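Local atomic coordinates of Arf-GAP domain and FG repeat-containing protein 1 (Homo sapiens, PDB entry 2OLM), a protein that is required for vesicle docking or fusion during acrosome biogenesis and acts as a cofactor of HIV-1 Rev, promoting movement of viral RNAs to the cytoplasm. Residues S50-L55 with H62-I67; T37-T42 with E78-H83; A102-R107 with K113-E118; R56-P61 with K119-R124. All coordinates share one frame; numbering follows the deposited sequence. Where two conformers were deposited one is given.

Contact 1. Residues S50-L55 with H62-I67; sequences SCSGSL and HRVKSI. With ZN (zinc ion), chain B; SO4 (sulfate ion), chain C.
Leu55 leans on the imidazole of His62, its CD2 coming within 3.8 Å of His62 ND1; the same ring forms an edge-to-face pair with Tyr120, and ND1 is hydrogen-bonded to the Asn40 side-chain nitrogen. The guanidinium of Arg63 has Lys65 CE against one face and a sulfate at its edge. There Arg63 NH1 reaches sulfate O4 and Arg63 NH2 reaches sulfate O1, both at 2.9 Å; the ion probably came from the crystallisation liquor. Helix 49-55 brings the last cysteine of the C4-type zinc finger of the Arf-GAP domain: Cys51 SG holds zinc together with Cys28, Cys31 and Cys48. From the end of that helix, Leu55 O accepts a hydrogen bond from His62 N at 3.2 Å. Val64 points toward the helix, its CG1 3.9 Å from Ser52 OG and 4.1 Å from Leu55 CD1. Ser52 keeps OG beside its backbone N (chi1 -65°), where the hydroxyl bonds back to Cys48 O.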
loop_
_atom_site.group_PDB
_atom_site.type_symbol
_atom_site.label_atom_id
_atom_site.label_comp_id
_atom_site.label_asym_id
_atom_site.label_seq_id
_atom_site.Cartn_x
_atom_site.Cartn_y
_atom_site.Cartn_z
ATOM N N SER A 50 -17.208 7.626 5.741
ATOM C CA SER A 50 -18.491 8.019 6.209
ATOM C C SER A 50 -19.351 6.787 6.558
ATOM O O SER A 50 -19.973 6.732 7.605
ATOM C CB SER A 50 -19.198 8.908 5.188
ATOM O OG SER A 50 -20.417 9.335 5.692
ATOM N N CYS A 51 -19.339 5.810 5.664
ATOM C CA CYS A 51 -20.088 4.602 5.963
ATOM C C CYS A 51 -19.486 3.871 7.131
ATOM O O CYS A 51 -20.262 3.318 7.937
ATOM C CB CYS A 51 -20.134 3.695 4.755
ATOM S SG CYS A 51 -21.247 4.314 3.426
ATOM N N SER A 52 -18.155 3.888 7.272
ATOM C CA SER A 52 -17.524 3.286 8.449
ATOM C C SER A 52 -18.044 3.927 9.739
ATOM O O SER A 52 -18.335 3.243 10.728
ATOM C CB SER A 52 -16.030 3.413 8.376
ATOM O OG SER A 52 -15.476 2.684 7.308
ATOM N N GLY A 53 -18.178 5.253 9.751
ATOM C CA GLY A 53 -18.746 5.906 10.913
ATOM C C GLY A 53 -20.154 5.417 11.235
ATOM O O GLY A 53 -20.503 5.197 12.400
ATOM N N SER A 54 -20.987 5.245 10.205
ATOM C CA SER A 54 -22.347 4.738 10.401
ATOM C C SER A 54 -22.400 3.254 10.837
ATOM O O SER A 54 -23.236 2.888 11.664
ATOM C CB SER A 54 -23.201 4.938 9.152
ATOM O OG SER A 54 -23.361 6.345 8.929
ATOM N N LEU A 55 -21.506 2.445 10.294
ATOM C CA LEU A 55 -21.378 1.029 10.679
ATOM C C LEU A 55 -21.035 0.893 12.145
ATOM O O LEU A 55 -21.437 -0.105 12.805
ATOM C CB LEU A 55 -20.306 0.382 9.838
ATOM C CG LEU A 55 -20.710 0.049 8.367
ATOM C CD1 LEU A 55 -19.478 -0.200 7.491
ATOM C CD2 LEU A 55 -21.706 -1.155 8.292
ATOM N N HIS A 62 -20.160 -2.921 13.506
ATOM C CA HIS A 62 -19.249 -3.622 12.606
ATOM C C HIS A 62 -17.803 -3.150 12.829
ATOM O O HIS A 62 -17.590 -1.982 13.189
ATOM C CB HIS A 62 -19.670 -3.470 11.154
ATOM C CG HIS A 62 -20.911 -4.240 10.798
ATOM N ND1 HIS A 62 -21.149 -4.732 9.536
ATOM C CD2 HIS A 62 -21.951 -4.663 11.562
ATOM C CE1 HIS A 62 -22.306 -5.371 9.526
ATOM N NE2 HIS A 62 -22.808 -5.358 10.740
ATOM N N ARG A 63 -16.868 -4.049 12.605
ATOM C CA ARG A 63 -15.469 -3.833 12.897
ATOM C C ARG A 63 -14.765 -3.333 11.671
ATOM O O ARG A 63 -14.512 -4.087 10.757
ATOM C CB ARG A 63 -14.849 -5.155 13.338
ATOM C CG ARG A 63 -13.471 -5.054 13.933
ATOM C CD ARG A 63 -13.436 -4.353 15.268
ATOM N NE ARG A 63 -12.093 -4.495 15.833
ATOM C CZ ARG A 63 -11.075 -3.693 15.585
ATOM N NH1 ARG A 63 -11.218 -2.568 14.904
ATOM N NH2 ARG A 63 -9.895 -3.980 16.075
ATOM N N VAL A 64 -14.407 -2.057 11.660
ATOM C CA VAL A 64 -13.733 -1.444 10.508
ATOM C C VAL A 64 -12.277 -1.152 10.837
ATOM O O VAL A 64 -11.968 -0.697 11.940
ATOM C CB VAL A 64 -14.452 -0.187 10.036
ATOM C CG1 VAL A 64 -15.895 -0.514 9.538
ATOM C CG2 VAL A 64 -14.480 0.890 11.150
ATOM N N LYS A 65 -11.405 -1.396 9.864
ATOM C CA LYS A 65 -9.986 -1.214 9.998
ATOM C C LYS A 65 -9.461 -0.468 8.784
ATOM O O LYS A 65 -9.858 -0.701 7.632
ATOM C CB LYS A 65 -9.289 -2.547 10.102
ATOM C CG LYS A 65 -9.717 -3.345 11.329
ATOM C CD LYS A 65 -8.815 -4.560 11.570
ATOM C CE LYS A 65 -9.187 -5.272 12.816
ATOM N NZ LYS A 65 -8.086 -6.222 13.241
ATOM N N SER A 66 -8.545 0.465 9.032
ATOM C CA SER A 66 -7.989 1.335 7.982
ATOM C C SER A 66 -7.193 0.531 6.970
ATOM O O SER A 66 -6.350 -0.251 7.341
ATOM C CB SER A 66 -7.087 2.347 8.636
ATOM O OG SER A 66 -6.289 3.008 7.650
ATOM N N ILE A 67 -7.490 0.752 5.690
ATOM C CA ILE A 67 -6.728 0.081 4.633
ATOM C C ILE A 67 -5.242 0.412 4.684
ATOM O O ILE A 67 -4.396 -0.485 4.582
ATOM C CB ILE A 67 -7.324 0.385 3.245
ATOM C CG1 ILE A 67 -8.730 -0.246 3.127
ATOM C CG2 ILE A 67 -6.396 -0.099 2.121
ATOM C CD1 ILE A 67 -9.457 0.093 1.887
HETATM ZN ZN ZN B . -19.691 4.657 1.698
HETATM S S SO4 C . -7.664 -1.197 14.703
HETATM O O1 SO4 C . -7.563 -2.514 15.339
HETATM O O2 SO4 C . -7.245 -1.274 13.338
HETATM O O3 SO4 C . -6.785 -0.295 15.481
HETATM O O4 SO4 C . -9.067 -0.684 14.777
#

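Contact 2. Residues T37-T42 with E78-H83; sequences TYVNMT and EFLQKH
Leu80 is the bump here, and Val39 and Met41 make the hollow that takes it. Leu80 CD1 settles 4.0 Å from Val39 CG1, while Leu80 CD2 touches both Val39 CG1 and Met41 SD, each at 4.2 Å. The methionine crosses the leucine at about a right angle and then curls. Bends at chi2 (-57°) and chi3 (-50°) fold its end back, so that Met41 CE arrives 3.9 Å from Phe79 CD2 and slips past that side chain in the opposite direction. Beside it, Met41 O comes 3.7 Å from Phe79 CE2, a contact without a hydrogen bond. The phenyl ring is backed from within its own segment. His83 ND1 sits over the centre of one ring face and donates to Phe79 O at 2.8 Å, in the plane of the imidazole. On the strand side, Asn40 OD1 accepts from Thr42 N at 3.0 Å, an Asx turn where the chain leaves the sheet. The contact thus lays helix 74-82 against the middle strand, 38-40, which runs antiparallel to both 45-47 and 64-66; Val39 also touches Phe46 and Lys65 on the flanking strands, and Leu80 touches Met19 of helix 3-20.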
loop_
_atom_site.group_PDB
_atom_site.type_symbol
_atom_site.label_atom_id
_atom_site.label_comp_id
_atom_site.label_asym_id
_atom_site.label_seq_id
_atom_site.Cartn_x
_atom_site.Cartn_y
_atom_site.Cartn_z
ATOM N N THR A 37 -11.768 3.348 2.022
ATOM C CA THR A 37 -10.657 3.699 2.894
ATOM C C THR A 37 -10.493 2.700 4.065
ATOM O O THR A 37 -9.488 2.710 4.765
ATOM C CB THR A 37 -10.912 5.077 3.499
ATOM O OG1 THR A 37 -12.254 5.169 3.969
ATOM C CG2 THR A 37 -10.721 6.167 2.418
ATOM N N TYR A 38 -11.554 1.911 4.349
ATOM C CA TYR A 38 -11.568 0.920 5.436
ATOM C C TYR A 38 -12.034 -0.425 4.909
ATOM O O TYR A 38 -12.698 -0.505 3.895
ATOM C CB TYR A 38 -12.504 1.360 6.579
ATOM C CG TYR A 38 -11.880 2.519 7.348
ATOM C CD1 TYR A 38 -11.247 2.313 8.560
ATOM C CD2 TYR A 38 -11.866 3.784 6.810
ATOM C CE1 TYR A 38 -10.620 3.333 9.223
ATOM C CE2 TYR A 38 -11.237 4.827 7.477
ATOM C CZ TYR A 38 -10.616 4.584 8.660
ATOM O OH TYR A 38 -9.931 5.629 9.291
ATOM N N VAL A 39 -11.631 -1.469 5.609
ATOM C CA VAL A 39 -12.293 -2.772 5.445
ATOM C C VAL A 39 -13.204 -3.016 6.629
ATOM O O VAL A 39 -12.891 -2.712 7.786
ATOM C CB VAL A 39 -11.348 -3.967 5.295
ATOM C CG1 VAL A 39 -10.614 -3.938 3.908
ATOM C CG2 VAL A 39 -10.388 -4.043 6.463
ATOM N N ASN A 40 -14.392 -3.534 6.308
ATOM C CA ASN A 40 -15.355 -3.960 7.291
ATOM C C ASN A 40 -15.117 -5.436 7.483
ATOM O O ASN A 40 -15.522 -6.264 6.666
ATOM C CB ASN A 40 -16.770 -3.677 6.857
ATOM C CG ASN A 40 -17.786 -4.200 7.802
ATOM O OD1 ASN A 40 -17.418 -4.856 8.756
ATOM N ND2 ASN A 40 -19.082 -3.915 7.553
ATOM N N MET A 41 -14.376 -5.771 8.541
ATOM C CA MET A 41 -14.010 -7.151 8.849
ATOM C C MET A 41 -15.157 -8.021 9.311
ATOM O O MET A 41 -15.068 -9.231 9.255
ATOM C CB MET A 41 -12.895 -7.170 9.933
ATOM C CG MET A 41 -11.496 -6.767 9.382
ATOM S SD MET A 41 -10.907 -7.774 7.997
ATOM C CE MET A 41 -11.136 -9.369 8.602
ATOM N N THR A 42 -16.240 -7.413 9.748
ATOM C CA THR A 42 -17.432 -8.157 10.137
ATOM C C THR A 42 -18.027 -8.918 8.981
ATOM O O THR A 42 -18.432 -10.077 9.143
ATOM C CB THR A 42 -18.457 -7.209 10.795
ATOM O OG1 THR A 42 -17.909 -6.672 12.007
ATOM C CG2 THR A 42 -19.798 -7.909 11.072
ATOM N N GLU A 78 -6.717 -13.461 4.153
ATOM C CA GLU A 78 -7.378 -14.606 3.520
ATOM C C GLU A 78 -8.896 -14.549 3.618
ATOM O O GLU A 78 -9.594 -14.907 2.672
ATOM C CB GLU A 78 -6.863 -15.910 4.078
ATOM C CG GLU A 78 -5.386 -16.143 3.707
ATOM C CD GLU A 78 -4.811 -17.428 4.170
ATOM O OE1 GLU A 78 -5.491 -18.190 4.872
ATOM O OE2 GLU A 78 -3.650 -17.675 3.834
ATOM N N PHE A 79 -9.410 -14.058 4.739
ATOM C CA PHE A 79 -10.844 -13.845 4.838
ATOM C C PHE A 79 -11.329 -12.881 3.767
ATOM O O PHE A 79 -12.328 -13.078 3.108
ATOM C CB PHE A 79 -11.191 -13.324 6.248
ATOM C CG PHE A 79 -12.652 -13.060 6.441
ATOM C CD1 PHE A 79 -13.509 -14.134 6.646
ATOM C CD2 PHE A 79 -13.187 -11.782 6.352
ATOM C CE1 PHE A 79 -14.866 -13.948 6.821
ATOM C CE2 PHE A 79 -14.580 -11.605 6.517
ATOM C CZ PHE A 79 -15.393 -12.717 6.736
ATOM N N LEU A 80 -10.612 -11.782 3.601
ATOM C CA LEU A 80 -10.970 -10.795 2.603
ATOM C C LEU A 80 -10.906 -11.357 1.178
ATOM O O LEU A 80 -11.721 -11.025 0.346
ATOM C CB LEU A 80 -10.060 -9.573 2.728
ATOM C CG LEU A 80 -10.290 -8.702 3.949
ATOM C CD1 LEU A 80 -9.157 -7.680 4.167
ATOM C CD2 LEU A 80 -11.639 -7.998 3.903
ATOM N N GLN A 81 -9.919 -12.210 0.923
ATOM C CA GLN A 81 -9.790 -12.844 -0.395
ATOM C C GLN A 81 -10.996 -13.703 -0.710
ATOM O O GLN A 81 -11.393 -13.804 -1.863
ATOM C CB GLN A 81 -8.542 -13.702 -0.456
ATOM C CG GLN A 81 -7.288 -12.850 -0.520
ATOM C CD GLN A 81 -6.046 -13.692 -0.600
ATOM O OE1 GLN A 81 -5.980 -14.787 -0.014
ATOM N NE2 GLN A 81 -5.042 -13.201 -1.321
ATOM N N LYS A 82 -11.566 -14.332 0.317
ATOM C CA LYS A 82 -12.761 -15.182 0.149
ATOM C C LYS A 82 -14.058 -14.383 0.144
ATOM O O LYS A 82 -15.135 -14.933 -0.144
ATOM C CB LYS A 82 -12.815 -16.219 1.261
ATOM C CG LYS A 82 -11.707 -17.218 1.173
ATOM C CD LYS A 82 -11.845 -18.281 2.265
ATOM C CE LYS A 82 -10.613 -19.175 2.338
ATOM N NZ LYS A 82 -9.572 -18.676 3.297
ATOM N N HIS A 83 -13.973 -13.095 0.479
ATOM C CA HIS A 83 -15.120 -12.208 0.517
ATOM C C HIS A 83 -14.903 -11.054 -0.456
ATOM O O HIS A 83 -14.748 -11.319 -1.659
ATOM C CB HIS A 83 -15.433 -11.804 1.979
ATOM C CG HIS A 83 -15.883 -12.956 2.797
ATOM N ND1 HIS A 83 -15.004 -13.872 3.322
ATOM C CD2 HIS A 83 -17.130 -13.424 3.045
ATOM C CE1 HIS A 83 -15.700 -14.820 3.938
ATOM N NE2 HIS A 83 -16.987 -14.578 3.762
#

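Contact 3. Residues A102-R107 with K113-E118; sequences AIPDFR and KEFLQE
Phe115 projects from helix 109-121 of the Arf-GAP domain into the loop 102-107, which runs back over the helix it leads into and carries an Asx turn at Asp105. Phe115 CG stands anti to the backbone N (chi1 170°), which turns the ring toward the loop. Starting at the root, Phe115 CB touches Pro104 CG at 3.7 Å. One atom further, Phe115 CG lies 3.5 Å from Pro104 CD, which sits over the ring face in a CH-pi contact, 24° off the normal. The two sides of the ring then part company. Along one, Phe115 CD1 and CE1 pass Ala102 O, 3.6 Å from CE1, and CE1 also meets Ile103 CG2 at 4.3 Å. Along the other, Phe115 CD2 also lies near Pro104 CD, and CE2 meets Phe106 CZ at 4.1 Å; Phe106 turns its edge toward the Phe115 face in an offset edge-to-face pair, centroids 5.9 Å apart. Trp125 adds another ring beside Phe115. Pro104 serves both aromatics, since its CG also rests on a face of the Phe106 ring, and Phe106 in turn touches the zinc ligand Cys31. In the Asx turn, Arg107 N donates to Asp105 OD1 at 2.9 Å, coming from above the carboxylate plane.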
loop_
_atom_site.group_PDB
_atom_site.type_symbol
_atom_site.label_atom_id
_atom_site.label_comp_id
_atom_site.label_asym_id
_atom_site.label_seq_id
_atom_site.Cartn_x
_atom_site.Cartn_y
_atom_site.Cartn_z
ATOM N N ALA A 102 -34.568 0.597 -2.331
ATOM C CA ALA A 102 -34.657 1.736 -1.420
ATOM C C ALA A 102 -33.293 2.048 -0.896
ATOM O O ALA A 102 -32.684 1.196 -0.236
ATOM C CB ALA A 102 -35.599 1.401 -0.268
ATOM N N ILE A 103 -32.796 3.258 -1.175
ATOM C CA ILE A 103 -31.523 3.756 -0.605
ATOM C C ILE A 103 -31.730 5.091 0.096
ATOM O O ILE A 103 -32.651 5.849 -0.232
ATOM C CB ILE A 103 -30.408 3.863 -1.647
ATOM C CG1 ILE A 103 -30.812 4.772 -2.815
ATOM C CG2 ILE A 103 -30.048 2.490 -2.098
ATOM C CD1 ILE A 103 -29.678 5.324 -3.537
ATOM N N PRO A 104 -30.901 5.370 1.082
ATOM C CA PRO A 104 -31.025 6.635 1.795
ATOM C C PRO A 104 -30.317 7.773 1.063
ATOM O O PRO A 104 -29.519 7.549 0.158
ATOM C CB PRO A 104 -30.282 6.348 3.105
ATOM C CG PRO A 104 -29.228 5.413 2.694
ATOM C CD PRO A 104 -29.816 4.538 1.624
ATOM N N ASP A 105 -30.615 8.989 1.512
ATOM C CA ASP A 105 -29.768 10.121 1.265
ATOM C C ASP A 105 -28.563 9.880 2.160
ATOM O O ASP A 105 -28.684 9.943 3.413
ATOM C CB ASP A 105 -30.487 11.426 1.652
ATOM C CG ASP A 105 -29.594 12.663 1.552
ATOM O OD1 ASP A 105 -28.419 12.586 1.126
ATOM O OD2 ASP A 105 -30.095 13.749 1.917
ATOM N N PHE A 106 -27.438 9.601 1.535
ATOM C CA PHE A 106 -26.231 9.307 2.293
ATOM C C PHE A 106 -25.632 10.526 3.025
ATOM O O PHE A 106 -24.717 10.370 3.833
ATOM C CB PHE A 106 -25.220 8.593 1.417
ATOM C CG PHE A 106 -25.580 7.123 1.167
ATOM C CD1 PHE A 106 -25.291 6.154 2.133
ATOM C CD2 PHE A 106 -26.230 6.728 -0.010
ATOM C CE1 PHE A 106 -25.633 4.813 1.926
ATOM C CE2 PHE A 106 -26.568 5.370 -0.223
ATOM C CZ PHE A 106 -26.273 4.431 0.766
ATOM N N ARG A 107 -26.157 11.724 2.776
ATOM C CA ARG A 107 -25.684 12.899 3.520
ATOM C C ARG A 107 -26.313 12.939 4.902
ATOM O O ARG A 107 -25.859 13.707 5.767
ATOM C CB ARG A 107 -25.972 14.198 2.739
ATOM N N LYS A 113 -28.073 5.017 8.962
ATOM C CA LYS A 113 -28.257 4.008 10.021
ATOM C C LYS A 113 -29.409 3.049 9.750
ATOM O O LYS A 113 -29.227 1.811 9.846
ATOM C CB LYS A 113 -28.441 4.656 11.404
ATOM C CG LYS A 113 -28.602 3.601 12.531
ATOM C CD LYS A 113 -28.498 4.218 13.910
ATOM C CE LYS A 113 -28.434 3.124 14.965
ATOM N NZ LYS A 113 -29.772 2.624 15.279
ATOM N N GLU A 114 -30.592 3.589 9.456
ATOM C CA GLU A 114 -31.794 2.799 9.245
ATOM C C GLU A 114 -31.567 1.853 8.060
ATOM O O GLU A 114 -31.969 0.696 8.102
ATOM C CB GLU A 114 -33.010 3.713 8.955
ATOM N N PHE A 115 -30.905 2.363 7.025
ATOM C CA PHE A 115 -30.579 1.559 5.829
ATOM C C PHE A 115 -29.629 0.406 6.150
ATOM O O PHE A 115 -29.873 -0.737 5.776
ATOM C CB PHE A 115 -29.997 2.436 4.750
ATOM C CG PHE A 115 -29.423 1.650 3.577
ATOM C CD1 PHE A 115 -30.253 0.989 2.679
ATOM C CD2 PHE A 115 -28.069 1.584 3.368
ATOM C CE1 PHE A 115 -29.722 0.293 1.614
ATOM C CE2 PHE A 115 -27.542 0.858 2.308
ATOM C CZ PHE A 115 -28.389 0.217 1.428
ATOM N N LEU A 116 -28.565 0.685 6.888
ATOM C CA LEU A 116 -27.617 -0.341 7.286
ATOM C C LEU A 116 -28.284 -1.382 8.210
ATOM O O LEU A 116 -27.995 -2.575 8.121
ATOM C CB LEU A 116 -26.391 0.273 7.947
ATOM C CG LEU A 116 -25.566 1.194 7.096
ATOM C CD1 LEU A 116 -24.480 1.858 7.994
ATOM C CD2 LEU A 116 -24.945 0.513 5.963
ATOM N N GLN A 117 -29.195 -0.951 9.078
ATOM C CA GLN A 117 -30.011 -1.900 9.851
ATOM C C GLN A 117 -30.835 -2.817 8.960
ATOM O O GLN A 117 -30.902 -4.020 9.197
ATOM C CB GLN A 117 -30.889 -1.204 10.874
ATOM C CG GLN A 117 -30.094 -0.599 12.002
ATOM C CD GLN A 117 -30.938 0.102 13.041
ATOM O OE1 GLN A 117 -30.447 0.358 14.140
ATOM N NE2 GLN A 117 -32.183 0.426 12.715
ATOM N N GLU A 118 -31.478 -2.228 7.947
ATOM C CA GLU A 118 -32.265 -3.056 7.026
ATOM C C GLU A 118 -31.383 -4.013 6.275
ATOM O O GLU A 118 -31.759 -5.155 6.061
ATOM C CB GLU A 118 -33.099 -2.180 6.095
ATOM C CG GLU A 118 -34.319 -1.628 6.820
ATOM C CD GLU A 118 -35.346 -1.043 5.917
ATOM O OE1 GLU A 118 -35.025 -0.777 4.730
ATOM O OE2 GLU A 118 -36.454 -0.800 6.447
#

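Contact 4. Residues R56-P61 with K119-R124; sequences RGLNPP and KYEKKR
Leu58 and Glu121 face each other with CA atoms 8.9 Å apart, where an irregular loop with a cis peptide before Pro60 passes the end of helix 109-121, whose chain takes a wider pi-type turn at 119-121 and leaves helical geometry at Lys123. Glu121 does the reaching. Its chain is extended beyond CG (chi2 -176°), which carries the carboxylate alongside Leu58, the two side chains sliding past each other in opposite directions. Leu58 CB and CD2 each lie 3.8 Å from Glu121 OE2. That same oxygen comes 3.4 Å from Asn59 O, but both are acceptors and no bond joins them. Two waters bridge the carboxylate to the loop instead. One molecule accepts from Asn59 N at 2.8 Å and donates to Glu121 OE2 at 2.7 Å; a second donates both to Pro60 O and to Glu121 OE2, the latter also at 2.7 Å. OE2 is therefore gripped by two waters, each tied to loop backbone. Behind this polar rim, Leu58 packs on Leu116 and Gln117 of the same helix. The two residues just before Glu121 point elsewhere: Lys119 NZ and Tyr120 OH both bind Asp30 OD1. What results is a water-bridged carboxylate joining the late helix of the Arf-GAP domain to the loop that follows its zinc-finger helix.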
loop_
_atom_site.group_PDB
_atom_site.type_symbol
_atom_site.label_atom_id
_atom_site.label_comp_id
_atom_site.label_asym_id
_atom_site.label_seq_id
_atom_site.Cartn_x
_atom_site.Cartn_y
_atom_site.Cartn_z
ATOM N N ARG A 56 -20.269 1.839 12.676
ATOM C CA ARG A 56 -19.975 1.849 14.135
ATOM C C ARG A 56 -21.174 2.238 15.001
ATOM O O ARG A 56 -21.141 2.049 16.232
ATOM C CB ARG A 56 -18.786 2.767 14.462
ATOM C CG ARG A 56 -17.521 2.324 13.829
ATOM C CD ARG A 56 -17.071 0.993 14.281
ATOM N NE ARG A 56 -16.939 0.905 15.726
ATOM C CZ ARG A 56 -16.713 -0.225 16.394
ATOM N NH1 ARG A 56 -16.615 -1.413 15.790
ATOM N NH2 ARG A 56 -16.605 -0.158 17.722
ATOM N N GLY A 57 -22.206 2.756 14.387
ATOM C CA GLY A 57 -23.440 3.080 15.110
ATOM C C GLY A 57 -24.427 1.937 15.179
ATOM O O GLY A 57 -25.444 2.025 15.877
ATOM N N LEU A 58 -24.163 0.821 14.483
ATOM C CA LEU A 58 -25.002 -0.352 14.651
ATOM C C LEU A 58 -24.710 -0.988 16.005
ATOM O O LEU A 58 -23.689 -0.768 16.601
ATOM C CB LEU A 58 -24.723 -1.350 13.538
ATOM C CG LEU A 58 -24.988 -0.890 12.090
ATOM C CD1 LEU A 58 -24.603 -1.892 11.085
ATOM C CD2 LEU A 58 -26.510 -0.579 11.962
ATOM N N ASN A 59 -25.678 -1.750 16.479
ATOM C CA ASN A 59 -25.488 -2.541 17.673
ATOM C C ASN A 59 -25.885 -3.997 17.438
ATOM O O ASN A 59 -27.057 -4.276 17.180
ATOM C CB ASN A 59 -26.296 -1.987 18.818
ATOM C CG ASN A 59 -25.818 -2.500 20.142
ATOM O OD1 ASN A 59 -24.713 -3.065 20.258
ATOM N ND2 ASN A 59 -26.634 -2.283 21.183
ATOM N N PRO A 60 -24.936 -4.939 17.448
ATOM C CA PRO A 60 -23.513 -4.685 17.651
ATOM C C PRO A 60 -22.875 -3.972 16.455
ATOM O O PRO A 60 -23.325 -4.135 15.309
ATOM C CB PRO A 60 -22.909 -6.087 17.852
ATOM C CG PRO A 60 -24.097 -7.002 18.048
ATOM C CD PRO A 60 -25.189 -6.366 17.277
ATOM N N PRO A 61 -21.816 -3.196 16.721
ATOM C CA PRO A 61 -21.202 -2.445 15.623
ATOM C C PRO A 61 -20.326 -3.291 14.765
ATOM O O PRO A 61 -19.733 -4.250 15.254
ATOM C CB PRO A 61 -20.330 -1.414 16.347
ATOM C CG PRO A 61 -20.000 -2.073 17.655
ATOM C CD PRO A 61 -21.156 -2.899 18.024
ATOM N N LYS A 119 -30.176 -3.581 5.939
ATOM C CA LYS A 119 -29.264 -4.389 5.118
ATOM C C LYS A 119 -28.714 -5.584 5.908
ATOM O O LYS A 119 -28.721 -6.723 5.437
ATOM C CB LYS A 119 -28.117 -3.526 4.567
ATOM C CG LYS A 119 -27.179 -4.195 3.631
ATOM C CD LYS A 119 -26.248 -3.169 2.975
ATOM C CE LYS A 119 -25.235 -3.808 2.063
ATOM N NZ LYS A 119 -24.324 -2.800 1.353
ATOM N N TYR A 120 -28.188 -5.290 7.096
ATOM C CA TYR A 120 -27.398 -6.260 7.848
ATOM C C TYR A 120 -28.145 -6.940 8.974
ATOM O O TYR A 120 -27.865 -8.091 9.257
ATOM C CB TYR A 120 -26.100 -5.615 8.407
ATOM C CG TYR A 120 -25.155 -5.172 7.314
ATOM C CD1 TYR A 120 -24.473 -6.087 6.525
ATOM C CD2 TYR A 120 -24.977 -3.838 7.044
ATOM C CE1 TYR A 120 -23.633 -5.664 5.497
ATOM C CE2 TYR A 120 -24.144 -3.413 6.039
ATOM C CZ TYR A 120 -23.476 -4.337 5.260
ATOM O OH TYR A 120 -22.629 -3.987 4.230
ATOM N N GLU A 121 -29.058 -6.221 9.627
ATOM C CA GLU A 121 -29.761 -6.756 10.809
ATOM C C GLU A 121 -31.087 -7.396 10.415
ATOM O O GLU A 121 -31.335 -8.589 10.685
ATOM C CB GLU A 121 -29.952 -5.677 11.877
ATOM C CG GLU A 121 -28.655 -5.012 12.337
ATOM C CD GLU A 121 -28.817 -4.015 13.454
ATOM O OE1 GLU A 121 -29.956 -3.742 13.864
ATOM O OE2 GLU A 121 -27.778 -3.522 13.920
ATOM N N LYS A 122 -31.922 -6.613 9.730
ATOM C CA LYS A 122 -33.220 -7.116 9.289
ATOM C C LYS A 122 -33.118 -7.948 8.006
ATOM O O LYS A 122 -34.047 -8.688 7.702
ATOM C CB LYS A 122 -34.182 -5.972 9.109
ATOM C CG LYS A 122 -34.394 -5.168 10.407
ATOM C CD LYS A 122 -35.272 -3.996 10.209
ATOM C CE LYS A 122 -35.420 -3.185 11.480
ATOM N NZ LYS A 122 -35.821 -1.784 11.162
ATOM N N LYS A 123 -32.009 -7.826 7.267
ATOM C CA LYS A 123 -31.751 -8.674 6.112
ATOM C C LYS A 123 -32.819 -8.516 5.033
ATOM O O LYS A 123 -33.290 -9.504 4.446
ATOM C CB LYS A 123 -31.572 -10.126 6.572
ATOM C CG LYS A 123 -30.237 -10.308 7.193
ATOM C CD LYS A 123 -30.113 -11.596 7.941
ATOM C CE LYS A 123 -28.706 -11.721 8.485
ATOM N NZ LYS A 123 -28.573 -12.899 9.367
ATOM N N ARG A 124 -33.148 -7.290 4.726
ATOM C CA ARG A 124 -34.209 -7.014 3.768
ATOM C C ARG A 124 -33.898 -7.579 2.363
ATOM O O ARG A 124 -34.853 -7.992 1.649
ATOM C CB ARG A 124 -34.430 -5.519 3.670
ATOM C CG ARG A 124 -35.476 -5.107 2.630
ATOM C CD ARG A 124 -35.872 -3.683 2.853
ATOM N NE ARG A 124 -36.843 -3.239 1.857
ATOM C CZ ARG A 124 -37.300 -2.001 1.777
ATOM N NH1 ARG A 124 -36.924 -1.106 2.675
ATOM N NH2 ARG A 124 -38.170 -1.675 0.823
HETATM O O HOH W 1 -28.141 -1.211 15.253
HETATM O O HOH W 2 -25.652 -5.172 14.104
#

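In the fold
Contact 1 is buried; contacts 2 and 4 are partly so, with Asn59 and Glu121 exposed but Leu58 buried in the latter; contact 3 lies at the surface. Contacts 1 and 2 share the antiparallel sheet, strands 64-66 and 38-40 being joined by backbone bonds such as Arg63 O to Met41 N. Contacts 3 and 4 share helix 109-121, where a salt bridge links Glu118 to Arg124. Leu116 of that helix also packs on Ser54 and Leu55, joining it to contact 1. Chemistry follows place: aliphatic packing and one backbone hydrogen bond beside the zinc site in contact 1, mostly apolar touching without hydrogen bonds across contact 2, aromatic rings in contact 3, bridging water in contact 4.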